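Local coordinates for protein peptidoglycan-N-acetylmuramic acid deacetylase PdaC (Bacillus subtilis subsp. subtilis str. 168, PDB 6H8L) that deacetylates N-acetylmuramic acid residues of peptidoglycan, conferring lysozyme resistance, and also acts on chitin oligomers, through its C-terminal zinc-binding polysaccharide deacetylase domain, at residues F16-N21 / L157-Y162. Numbering follows the deposited sequence.
With ZN (zinc ion), chain C.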
loop_
_atom_site.group_PDB
_atom_site.type_symbol
_atom_site.label_atom_id
_atom_site.label_comp_id
_atom_site.label_asym_id
_atom_site.label_seq_id
_atom_site.Cartn_x
_atom_site.Cartn_y
_atom_site.Cartn_z
ATOM N N PHE A 16 2.631 0.358 -2.027
ATOM C CA PHE A 16 3.597 -0.331 -2.872
ATOM C C PHE A 16 3.058 -1.711 -3.208
ATOM O O PHE A 16 2.812 -2.519 -2.303
ATOM C CB PHE A 16 4.947 -0.446 -2.165
ATOM C CG PHE A 16 5.597 0.874 -1.899
ATOM C CD1 PHE A 16 6.325 1.494 -2.891
ATOM C CD2 PHE A 16 5.474 1.494 -0.673
ATOM C CE1 PHE A 16 6.918 2.703 -2.673
ATOM C CE2 PHE A 16 6.071 2.715 -0.442
ATOM C CZ PHE A 16 6.797 3.321 -1.448
ATOM N N ASP A 17 2.902 -1.990 -4.500
ATOM C CA ASP A 17 2.295 -3.224 -4.972
ATOM C C ASP A 17 3.305 -4.086 -5.727
ATOM O O ASP A 17 4.203 -3.575 -6.400
ATOM C CB ASP A 17 1.101 -2.938 -5.898
ATOM C CG ASP A 17 -0.072 -2.316 -5.173
ATOM O OD1 ASP A 17 0.055 -2.022 -3.974
ATOM O OD2 ASP A 17 -1.135 -2.119 -5.810
ATOM N N ASP A 18 3.117 -5.405 -5.601
ATOM C CA ASP A 18 3.720 -6.493 -6.385
ATOM C C ASP A 18 4.955 -7.139 -5.761
ATOM O O ASP A 18 5.499 -8.091 -6.334
ATOM C CB ASP A 18 4.104 -6.037 -7.801
ATOM C CG ASP A 18 2.911 -5.701 -8.651
ATOM O OD1 ASP A 18 1.771 -5.962 -8.211
ATOM O OD2 ASP A 18 3.111 -5.168 -9.769
ATOM N N GLY A 19 5.370 -6.678 -4.586
ATOM C CA GLY A 19 6.503 -7.267 -3.890
ATOM C C GLY A 19 6.051 -8.387 -2.972
ATOM O O GLY A 19 4.907 -8.840 -3.056
ATOM N N PRO A 20 6.938 -8.847 -2.081
ATOM C CA PRO A 20 8.294 -8.333 -1.875
ATOM C C PRO A 20 9.298 -8.710 -2.956
ATOM O O PRO A 20 9.194 -9.754 -3.600
ATOM C CB PRO A 20 8.699 -8.953 -0.530
ATOM C CG PRO A 20 7.868 -10.176 -0.398
ATOM C CD PRO A 20 6.585 -9.907 -1.123
ATOM N N ASN A 21 10.278 -7.826 -3.141
ATOM C CA ASN A 21 11.464 -8.111 -3.943
ATOM C C ASN A 21 12.624 -7.504 -3.171
ATOM O O ASN A 21 12.814 -6.281 -3.206
ATOM C CB ASN A 21 11.356 -7.512 -5.343
ATOM C CG ASN A 21 12.567 -7.805 -6.184
ATOM O OD1 ASN A 21 13.043 -8.934 -6.211
ATOM N ND2 ASN A 21 13.073 -6.799 -6.880
ATOM N N LEU A 157 0.036 5.200 -5.659
ATOM C CA LEU A 157 0.286 3.838 -6.134
ATOM C C LEU A 157 1.668 3.752 -6.770
ATOM O O LEU A 157 1.894 4.318 -7.842
ATOM C CB LEU A 157 -0.763 3.414 -7.158
ATOM C CG LEU A 157 -0.499 2.093 -7.889
ATOM C CD1 LEU A 157 -0.469 0.937 -6.905
ATOM C CD2 LEU A 157 -1.552 1.874 -8.971
ATOM N N ILE A 158 2.565 2.998 -6.137
ATOM C CA ILE A 158 3.893 2.695 -6.663
ATOM C C ILE A 158 4.057 1.179 -6.631
ATOM O O ILE A 158 3.359 0.475 -5.902
ATOM C CB ILE A 158 5.010 3.401 -5.853
ATOM C CG1 ILE A 158 4.777 4.914 -5.863
ATOM C CG2 ILE A 158 6.400 3.052 -6.383
ATOM C CD1 ILE A 158 5.699 5.695 -4.950
ATOM N N HIS A 159 4.974 0.665 -7.453
ATOM C CA HIS A 159 5.263 -0.769 -7.489
ATOM C C HIS A 159 6.708 -1.000 -7.070
ATOM O O HIS A 159 7.630 -0.554 -7.756
ATOM C CB HIS A 159 4.992 -1.336 -8.887
ATOM C CG HIS A 159 3.562 -1.211 -9.288
ATOM N ND1 HIS A 159 3.043 -0.058 -9.833
ATOM C CD2 HIS A 159 2.520 -2.066 -9.156
ATOM C CE1 HIS A 159 1.749 -0.216 -10.044
ATOM N NE2 HIS A 159 1.408 -1.427 -9.642
ATOM N N ASP A 160 6.910 -1.728 -5.967
ATOM C CA ASP A 160 8.254 -1.874 -5.393
ATOM C C ASP A 160 9.030 -3.040 -5.997
ATOM O O ASP A 160 9.739 -3.761 -5.289
ATOM C CB ASP A 160 8.181 -1.993 -3.867
ATOM C CG ASP A 160 7.346 -3.157 -3.392
ATOM O OD1 ASP A 160 6.233 -3.334 -3.909
ATOM O OD2 ASP A 160 7.797 -3.874 -2.469
ATOM N N ILE A 161 8.912 -3.236 -7.311
ATOM C CA ILE A 161 9.615 -4.291 -8.033
ATOM C C ILE A 161 10.566 -3.753 -9.094
ATOM O O ILE A 161 11.224 -4.547 -9.769
ATOM C CB ILE A 161 8.618 -5.278 -8.672
ATOM C CG1 ILE A 161 7.644 -4.536 -9.595
ATOM C CG2 ILE A 161 7.869 -6.013 -7.580
ATOM C CD1 ILE A 161 6.795 -5.455 -10.463
ATOM N N TYR A 162 10.633 -2.440 -9.289
ATOM C CA TYR A 162 11.478 -1.825 -10.306
ATOM C C TYR A 162 12.538 -0.962 -9.642
ATOM O O TYR A 162 12.248 -0.229 -8.694
ATOM C CB TYR A 162 10.653 -0.966 -11.273
ATOM C CG TYR A 162 9.493 -1.695 -11.926
ATOM C CD1 TYR A 162 9.718 -2.746 -12.804
ATOM C CD2 TYR A 162 8.174 -1.317 -11.680
ATOM C CE1 TYR A 162 8.668 -3.410 -13.414
ATOM C CE2 TYR A 162 7.114 -1.981 -12.288
ATOM C CZ TYR A 162 7.371 -3.024 -13.155
ATOM O OH TYR A 162 6.325 -3.685 -13.764
HETATM ZN ZN ZN C . 0.020 -5.718 -9.068
HETATM O O HOH W 1 4.465 -4.847 -2.511
#
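Asp17 N donates to Ile158 O (2.9 Å, in the carbonyl plane), joining two parallel strands at their C-terminal ends; beyond it Asp160 N gives only a weak bond to Asp17 O. A water bridges the two segments where they separate, accepting from Gly19 N while lying 2.7 Å from Asp160 OD1 and 2.9 Å from Phe16 O. The carboxylate of Asp160 reaches this water because CG sits between its backbone N and carbonyl carbon (chi1 59°), and its OD2 is hydrogen-bonded to Thr25 OG1.

Near the zinc, Asp18 OD1 binds the metal at 2.0 Å, with His68 and His72 as further ligands, while OD2 approaches CD2 of the His159 ring at 3.2 Å, carboxylate and ring planes 44° apart. His159, the probable proton donor, has ND1 hydrogen-bonded to Asp133 OD1. Asp17, the likely proton acceptor, is salt-bridged to Arg106, and its OD2 meets Leu157 CD1 at 3.3 Å. Ile161 sets CG2 against the Asp18 carbonyl and CD1 beside its carboxylate and CB.

The apolar pair lies on the sheet face away from Asp17 and His159: the Phe16 ring runs alongside Ile158, CD1 3.8 Å from CB.

The contact thus brings one zinc ligand, Asp18, beside the probable catalytic pair Asp17 and His159 at the strand ends of a NodB-type deacetylase domain. Strand 40-43 flanks 11-17, and Phe16, whose ring meets Phe41, also touches helices 22-34 and 163-178.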